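Local coordinates for copper-containing nitrite reductase (Thermus scotoductus, PDB 6HBE), which probably reduces nitrite to nitric oxide with electrons from cytochrome c, working as a copper-containing homotrimer of the multicopper oxidase family, at residues C[365-370]-C[419-424]; C[61-66]-C[101-106]. One frame throughout, in Å; residues are numbered along the deposited sequence.

Interaction 1 (C[365-370]-C[419-424]); sequences IPVGTT and TKPGEY
Val-367 packs against the backbone that runs from Thr-419 to Pro-421, a small surface contact between two loops at one end of a cupredoxin-type beta-sandwich, the plastocyanin/azurin-like domain of this enzyme. On one side the loop leaves strand 362-366 and turns back into the strand starting at Thr-370; on the other, the loop through 419-421 leads from strand 413-417 into strand 422-427. No hydrogen bond crosses between the two segments, and about 135 Å² of surface is buried.

Most of the touching is done by one methyl group. CG1 of Val-367 lies anti to its own carbonyl carbon (chi1 -70°), which lays it against the Lys-420 to Pro-421 peptide: Val-367 CG1 is 3.6 Å from Lys-420 C. The same methyl reaches CD of the proline ring, with Val-367 CG1 4.0 Å from Pro-421 CD. Beside it the valine stem faces the preceding peptide, Val-367 CB standing 3.8 Å from Thr-419 O. Gly-368 adds backbone packing, its N 4.2 Å from Thr-419 CA.

What presents the valine is a type II beta turn from Pro-366 to Thr-369, with Gly-368 in the third position at a positive phi (98°), where a side chain would crowd the carbonyl oxygen of Val-367. Behind the contact, Val-367 also touches Val-440 and Glu-442 of strand 435-443, while Thr-419 OG1 is hydrogen-bonded to Glu-401 OE2. Pro-421 in addition packs on Ala-338 of a second subunit, so the loop borders a trimer interface.

The turn is closed at Pro-366 O, which accepts two bonds from one residue: Thr-369 N at 3.3 Å and, shorter, Thr-369 OG1 at 2.8 Å, the hydroxyl tilted 22° from the carbonyl plane.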
ATOM      1  N   ILE C 365     -19.573  18.346  19.172  1.00 30.13           N
ATOM      2  CA  ILE C 365     -20.942  18.197  18.646  1.00 30.34           C
ATOM      3  C   ILE C 365     -21.903  19.208  19.307  1.00 34.56           C
ATOM      4  O   ILE C 365     -21.688  19.587  20.471  1.00 31.45           O
ATOM      5  CB  ILE C 365     -21.514  16.778  18.862  1.00 31.85           C
ATOM      6  CG1 ILE C 365     -21.261  16.287  20.289  1.00 32.61           C
ATOM      7  CG2 ILE C 365     -20.895  15.783  17.879  1.00 32.84           C
ATOM      8  CD1 ILE C 365     -22.043  15.053  20.650  1.00 31.28           C
ATOM      9  N   PRO C 366     -22.940  19.653  18.570  1.00 33.28           N
ATOM     10  CA  PRO C 366     -23.994  20.505  19.189  1.00 36.76           C
ATOM     11  C   PRO C 366     -24.977  19.688  20.031  1.00 35.94           C
ATOM     12  O   PRO C 366     -25.204  18.503  19.750  1.00 35.05           O
ATOM     13  CB  PRO C 366     -24.713  21.111  17.980  1.00 36.14           C
ATOM     14  CG  PRO C 366     -24.544  20.072  16.896  1.00 36.27           C
ATOM     15  CD  PRO C 366     -23.187  19.442  17.129  1.00 35.36           C
ATOM     16  N   VAL C 367     -25.555  20.315  21.066  1.00 37.63           N
ATOM     17  CA  VAL C 367     -26.585  19.664  21.888  1.00 34.95           C
ATOM     18  C   VAL C 367     -27.704  19.063  21.029  1.00 33.49           C
ATOM     19  O   VAL C 367     -28.097  19.645  19.999  1.00 31.01           O
ATOM     20  CB  VAL C 367     -27.204  20.623  22.956  1.00 39.55           C
ATOM     21  CG1 VAL C 367     -26.183  20.948  24.049  1.00 40.05           C
ATOM     22  CG2 VAL C 367     -27.753  21.906  22.328  1.00 38.11           C
ATOM     23  N   GLY C 368     -28.199  17.896  21.453  1.00 32.23           N
ATOM     24  CA  GLY C 368     -29.212  17.150  20.701  1.00 34.04           C
ATOM     25  C   GLY C 368     -28.641  16.023  19.841  1.00 34.49           C
ATOM     26  O   GLY C 368     -29.396  15.183  19.330  1.00 34.99           O
ATOM     27  N   THR C 369     -27.314  15.984  19.684  1.00 33.18           N
ATOM     28  CA  THR C 369     -26.671  15.039  18.753  1.00 32.16           C
ATOM     29  C   THR C 369     -26.493  13.671  19.388  1.00 32.66           C
ATOM     30  O   THR C 369     -26.189  13.554  20.580  1.00 34.34           O
ATOM     31  CB  THR C 369     -25.302  15.588  18.282  1.00 32.94           C
ATOM     32  OG1 THR C 369     -25.507  16.804  17.575  1.00 31.24           O
ATOM     33  CG2 THR C 369     -24.567  14.590  17.328  1.00 34.21           C
ATOM     34  N   THR C 370     -26.645  12.635  18.571  1.00 30.90           N
ATOM     35  CA  THR C 370     -26.424  11.282  18.998  1.00 31.17           C
ATOM     36  C   THR C 370     -25.080  10.794  18.424  1.00 31.45           C
ATOM     37  O   THR C 370     -24.863  10.861  17.215  1.00 31.92           O
ATOM     38  CB  THR C 370     -27.565  10.373  18.507  1.00 32.09           C
ATOM     39  OG1 THR C 370     -28.798  10.763  19.139  1.00 34.05           O
ATOM     40  CG2 THR C 370     -27.277   8.926  18.827  1.00 32.19           C
ATOM     41  N   THR C 419     -27.625  15.999  25.544  1.00 37.90           N
ATOM     42  CA  THR C 419     -28.657  17.083  25.592  1.00 39.52           C
ATOM     43  C   THR C 419     -28.210  18.413  26.230  1.00 41.49           C
ATOM     44  O   THR C 419     -28.911  19.433  26.106  1.00 41.60           O
ATOM     45  CB  THR C 419     -29.909  16.610  26.379  1.00 40.73           C
ATOM     46  OG1 THR C 419     -29.542  16.333  27.739  1.00 39.23           O
ATOM     47  CG2 THR C 419     -30.528  15.351  25.726  1.00 41.29           C
ATOM     48  N   LYS C 420     -27.061  18.410  26.903  1.00 39.09           N
ATOM     49  CA  LYS C 420     -26.581  19.577  27.631  1.00 40.54           C
ATOM     50  C   LYS C 420     -25.104  19.804  27.321  1.00 39.31           C
ATOM     51  O   LYS C 420     -24.403  18.836  27.000  1.00 36.30           O
ATOM     52  CB  LYS C 420     -26.741  19.336  29.137  1.00 44.82           C
ATOM     53  CG  LYS C 420     -28.170  19.066  29.610  1.00 47.25           C
ATOM     54  CD  LYS C 420     -28.255  19.114  31.131  1.00 52.94           C
ATOM     55  CE  LYS C 420     -29.452  18.342  31.672  1.00 54.86           C
ATOM     56  NZ  LYS C 420     -30.737  18.949  31.246  1.00 56.56           N
ATOM     57  N   PRO C 421     -24.627  21.070  27.422  1.00 37.85           N
ATOM     58  CA  PRO C 421     -23.215  21.349  27.180  1.00 37.43           C
ATOM     59  C   PRO C 421     -22.306  20.776  28.250  1.00 39.47           C
ATOM     60  O   PRO C 421     -22.748  20.526  29.382  1.00 34.95           O
ATOM     61  CB  PRO C 421     -23.135  22.884  27.137  1.00 38.40           C
ATOM     62  CG  PRO C 421     -24.341  23.374  27.849  1.00 38.92           C
ATOM     63  CD  PRO C 421     -25.382  22.293  27.782  1.00 39.63           C
ATOM     64  N   GLY C 422     -21.038  20.569  27.880  1.00 37.37           N
ATOM     65  CA  GLY C 422     -20.054  19.918  28.753  1.00 37.34           C
ATOM     66  C   GLY C 422     -18.865  19.355  27.974  1.00 39.38           C
ATOM     67  O   GLY C 422     -18.903  19.307  26.737  1.00 34.86           O
ATOM     68  N   GLU C 423     -17.809  18.966  28.691  1.00 38.23           N
ATOM     69  CA  GLU C 423     -16.730  18.170  28.099  1.00 40.54           C
ATOM     70  C   GLU C 423     -16.280  17.018  28.981  1.00 40.09           C
ATOM     71  O   GLU C 423     -16.470  17.032  30.222  1.00 34.77           O
ATOM     72  CB  GLU C 423     -15.547  19.041  27.672  1.00 46.03           C
ATOM     73  CG  GLU C 423     -15.110  20.131  28.627  1.00 49.66           C
ATOM     74  CD  GLU C 423     -13.976  20.971  28.040  1.00 54.38           C
ATOM     75  OE1 GLU C 423     -13.058  20.396  27.412  1.00 51.92           O
ATOM     76  OE2 GLU C 423     -14.002  22.205  28.209  1.00 56.07           O
ATOM     77  N   TYR C 424     -15.712  16.005  28.311  1.00 35.45           N
ATOM     78  CA  TYR C 424     -15.409  14.705  28.912  1.00 35.19           C
ATOM     79  C   TYR C 424     -14.145  14.121  28.288  1.00 33.45           C
ATOM     80  O   TYR C 424     -14.022  14.119  27.058  1.00 32.84           O
ATOM     81  CB  TYR C 424     -16.573  13.734  28.671  1.00 36.37           C
ATOM     82  CG  TYR C 424     -17.926  14.322  29.020  1.00 36.74           C
ATOM     83  CD1 TYR C 424     -18.401  14.282  30.338  1.00 39.13           C
ATOM     84  CD2 TYR C 424     -18.710  14.950  28.054  1.00 38.12           C
ATOM     85  CE1 TYR C 424     -19.628  14.843  30.674  1.00 40.81           C
ATOM     86  CE2 TYR C 424     -19.942  15.515  28.376  1.00 39.25           C
ATOM     87  CZ  TYR C 424     -20.392  15.461  29.695  1.00 39.54           C
ATOM     88  OH  TYR C 424     -21.605  16.021  30.044  1.00 39.68           O
TER

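Interaction 2 (C[61-66]-C[101-106])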
ATOM      1  N   ASP C  61      25.337 -20.935  19.455  1.00 28.54           N
ATOM      2  CA  ASP C  61      25.287 -20.454  20.846  1.00 30.25           C
ATOM      3  C   ASP C  61      23.982 -20.803  21.551  1.00 32.24           C
ATOM      4  O   ASP C  61      22.914 -20.925  20.915  1.00 31.40           O
ATOM      5  CB  ASP C  61      25.483 -18.937  20.959  1.00 30.40           C
ATOM      6  CG  ASP C  61      26.919 -18.490  20.685  1.00 32.79           C
ATOM      7  OD1 ASP C  61      27.823 -19.349  20.539  1.00 33.27           O
ATOM      8  OD2 ASP C  61      27.138 -17.261  20.604  1.00 29.78           O
ATOM      9  N   THR C  62      24.075 -20.934  22.876  1.00 31.06           N
ATOM     10  CA  THR C  62      22.900 -20.996  23.733  1.00 30.76           C
ATOM     11  C   THR C  62      22.548 -19.580  24.151  1.00 29.83           C
ATOM     12  O   THR C  62      23.379 -18.847  24.714  1.00 32.79           O
ATOM     13  CB  THR C  62      23.126 -21.906  24.961  1.00 31.01           C
ATOM     14  OG1 THR C  62      23.428 -23.230  24.513  1.00 36.52           O
ATOM     15  CG2 THR C  62      21.919 -21.946  25.834  1.00 32.01           C
ATOM     16  N   VAL C  63      21.303 -19.187  23.899  1.00 28.66           N
ATOM     17  CA  VAL C  63      20.863 -17.818  24.158  1.00 27.97           C
ATOM     18  C   VAL C  63      19.907 -17.848  25.332  1.00 29.70           C
ATOM     19  O   VAL C  63      18.855 -18.503  25.253  1.00 29.52           O
ATOM     20  CB  VAL C  63      20.150 -17.221  22.918  1.00 28.69           C
ATOM     21  CG1 VAL C  63      19.714 -15.782  23.175  1.00 29.11           C
ATOM     22  CG2 VAL C  63      21.039 -17.324  21.677  1.00 30.05           C
ATOM     23  N   HIS C  64      20.245 -17.131  26.406  1.00 28.75           N
ATOM     24  CA  HIS C  64      19.376 -17.000  27.566  1.00 31.11           C
ATOM     25  C   HIS C  64      18.786 -15.607  27.486  1.00 30.18           C
ATOM     26  O   HIS C  64      19.540 -14.647  27.377  1.00 31.87           O
ATOM     27  CB  HIS C  64      20.149 -17.133  28.916  1.00 34.70           C
ATOM     28  CG  HIS C  64      20.867 -18.438  29.104  1.00 40.78           C
ATOM     29  ND1 HIS C  64      20.216 -19.625  29.381  1.00 45.44           N
ATOM     30  CD2 HIS C  64      22.191 -18.738  29.080  1.00 47.88           C
ATOM     31  CE1 HIS C  64      21.100 -20.601  29.491  1.00 45.31           C
ATOM     32  NE2 HIS C  64      22.308 -20.088  29.324  1.00 48.00           N
ATOM     33  N   ILE C  65      17.458 -15.504  27.556  1.00 26.54           N
ATOM     34  CA  ILE C  65      16.746 -14.228  27.634  1.00 27.04           C
ATOM     35  C   ILE C  65      16.116 -14.052  29.021  1.00 28.61           C
ATOM     36  O   ILE C  65      15.476 -14.981  29.539  1.00 30.01           O
ATOM     37  CB  ILE C  65      15.584 -14.158  26.592  1.00 29.27           C
ATOM     38  CG1 ILE C  65      16.091 -14.357  25.162  1.00 31.42           C
ATOM     39  CG2 ILE C  65      14.774 -12.870  26.766  1.00 28.67           C
ATOM     40  CD1 ILE C  65      17.049 -13.289  24.668  1.00 32.63           C
ATOM     41  N   THR C  66      16.259 -12.865  29.597  1.00 26.19           N
ATOM     42  CA  THR C  66      15.523 -12.476  30.781  1.00 27.82           C
ATOM     43  C   THR C  66      14.615 -11.358  30.345  1.00 28.31           C
ATOM     44  O   THR C  66      15.097 -10.358  29.865  1.00 28.16           O
ATOM     45  CB  THR C  66      16.453 -11.985  31.919  1.00 30.57           C
ATOM     46  OG1 THR C  66      17.229 -13.093  32.389  1.00 30.25           O
ATOM     47  CG2 THR C  66      15.669 -11.424  33.074  1.00 30.88           C
ATOM     48  N   PHE C 101      14.071 -17.661  29.643  1.00 30.12           N
ATOM     49  CA  PHE C 101      13.944 -18.602  28.521  1.00 29.96           C
ATOM     50  C   PHE C 101      15.282 -18.808  27.798  1.00 28.69           C
ATOM     51  O   PHE C 101      16.031 -17.857  27.559  1.00 31.69           O
ATOM     52  CB  PHE C 101      12.852 -18.062  27.569  1.00 30.26           C
ATOM     53  CG  PHE C 101      12.628 -18.900  26.330  1.00 30.60           C
ATOM     54  CD1 PHE C 101      11.895 -20.082  26.392  1.00 30.93           C
ATOM     55  CD2 PHE C 101      13.113 -18.484  25.098  1.00 29.84           C
ATOM     56  CE1 PHE C 101      11.670 -20.847  25.258  1.00 31.73           C
ATOM     57  CE2 PHE C 101      12.888 -19.244  23.948  1.00 31.26           C
ATOM     58  CZ  PHE C 101      12.169 -20.428  24.025  1.00 30.46           C
ATOM     59  N   SER C 102      15.591 -20.040  27.440  1.00 30.32           N
ATOM     60  CA  SER C 102      16.774 -20.342  26.646  1.00 32.11           C
ATOM     61  C   SER C 102      16.422 -21.104  25.379  1.00 29.40           C
ATOM     62  O   SER C 102      15.489 -21.903  25.396  1.00 28.15           O
ATOM     63  CB  SER C 102      17.764 -21.180  27.466  1.00 34.41           C
ATOM     64  OG  SER C 102      17.890 -20.614  28.757  1.00 39.56           O
ATOM     65  N   PHE C 103      17.198 -20.874  24.317  1.00 27.10           N
ATOM     66  CA  PHE C 103      17.112 -21.609  23.048  1.00 27.92           C
ATOM     67  C   PHE C 103      18.479 -21.668  22.410  1.00 27.48           C
ATOM     68  O   PHE C 103      19.332 -20.879  22.757  1.00 29.05           O
ATOM     69  CB  PHE C 103      16.082 -20.978  22.080  1.00 27.35           C
ATOM     70  CG  PHE C 103      16.424 -19.580  21.626  1.00 25.22           C
ATOM     71  CD1 PHE C 103      16.116 -18.484  22.413  1.00 25.56           C
ATOM     72  CD2 PHE C 103      17.057 -19.369  20.401  1.00 25.41           C
ATOM     73  CE1 PHE C 103      16.444 -17.190  22.002  1.00 25.96           C
ATOM     74  CE2 PHE C 103      17.376 -18.078  19.970  1.00 25.72           C
ATOM     75  CZ  PHE C 103      17.069 -16.990  20.773  1.00 24.32           C
ATOM     76  N   THR C 104      18.696 -22.614  21.501  1.00 27.36           N
ATOM     77  CA  THR C 104      19.901 -22.656  20.698  1.00 30.22           C
ATOM     78  C   THR C 104      19.680 -21.940  19.357  1.00 30.50           C
ATOM     79  O   THR C 104      18.652 -22.145  18.712  1.00 27.99           O
ATOM     80  CB  THR C 104      20.332 -24.118  20.450  1.00 33.12           C
ATOM     81  OG1 THR C 104      20.491 -24.756  21.722  1.00 41.40           O
ATOM     82  CG2 THR C 104      21.652 -24.193  19.739  1.00 35.78           C
ATOM     83  N   ALA C 105      20.654 -21.113  18.951  1.00 29.48           N
ATOM     84  CA  ALA C 105      20.608 -20.419  17.660  1.00 30.75           C
ATOM     85  C   ALA C 105      21.064 -21.340  16.547  1.00 31.84           C
ATOM     86  O   ALA C 105      22.228 -21.326  16.151  1.00 33.03           O
ATOM     87  CB  ALA C 105      21.462 -19.152  17.711  1.00 31.64           C
ATOM     88  N   ASP C 106      20.129 -22.134  16.034  1.00 33.76           N
ATOM     89  CA  ASP C 106      20.413 -23.164  15.018  1.00 35.78           C
ATOM     90  C   ASP C 106      20.486 -22.656  13.583  1.00 31.26           C
ATOM     91  O   ASP C 106      20.930 -23.383  12.711  1.00 32.57           O
ATOM     92  CB  ASP C 106      19.327 -24.269  15.062  1.00 39.00           C
ATOM     93  CG  ASP C 106      19.277 -25.018  16.398  1.00 44.04           C
ATOM     94  OD1 ASP C 106      20.246 -24.948  17.173  1.00 45.91           O
ATOM     95  OD2 ASP C 106      18.258 -25.684  16.668  1.00 45.16           O
TER
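Val-63 and Phe-103 lie side by side in an antiparallel strand pair at the edge of a cupredoxin beta-sandwich, the multicopper oxidase domain. The valine sits over one face of the phenyl ring in a CH-pi contact, Val-63 CB 4.0 Å from the Phe-103 centroid and 20° off the ring normal. With CG placed between its backbone N and carbonyl carbon (chi1 64°), the phenylalanine swings its ring across to the valine, and Val-63 CG1 comes 3.7 Å from Phe-103 CE1. Ile-65 CG1 meets the edge of that ring, near its plane. Replacing Phe-103 with an alanine is likely to strip the ring face from Val-63 CB and open a gap beside Val-63 and Ile-65 CG1, with Phe-24 still in place on the valine.

Beneath these side chains Val-63 and Phe-103 form a hydrogen-bonded pair: Val-63 N reaches Phe-103 O at 2.8 Å, and Phe-103 N returns to Val-63 O. Ile-65 and Phe-101 repeat the pattern, and Ala-105 N to Asp-61 O extends the pairing into the loop. The sheet face with His-64 and Ser-102 is polar: the serine hydroxyl approaches the imidazole edge near its plane, Ser-102 OG 2.6 Å from His-64 ND1 in a bent hydrogen bond.

Farther out, Val-63 rests on Phe-24 of strand 21-36, the other neighbour of 62-69 in the sheet, and Ala-82 touches Phe-103. The phenylalanine side chain is about 9 Å from that of the copper ligand His-80. On the polar face, Glu-21 OE1 bonds to His-64 NE2, holding the far end of the imidazole.

Along the chain the two contacts come in series: interaction 2 is closed before interaction 1 opens. They lie on opposite sides of the chain's centre, their own centres 57 Å apart and their nearest atoms about 38 Å apart, and they share no sheet. Interaction 2 pairs neighbouring strands 62-69 and 98-104 within one sheet of the multicopper oxidase domain, whereas interaction 1 joins loops at the end of the plastocyanin/azurin-like domain, away from its copper site. Each lies within a separate copper-binding domain, one a strand pairing and the other a loop packing, in a three-domain nitrite reductase.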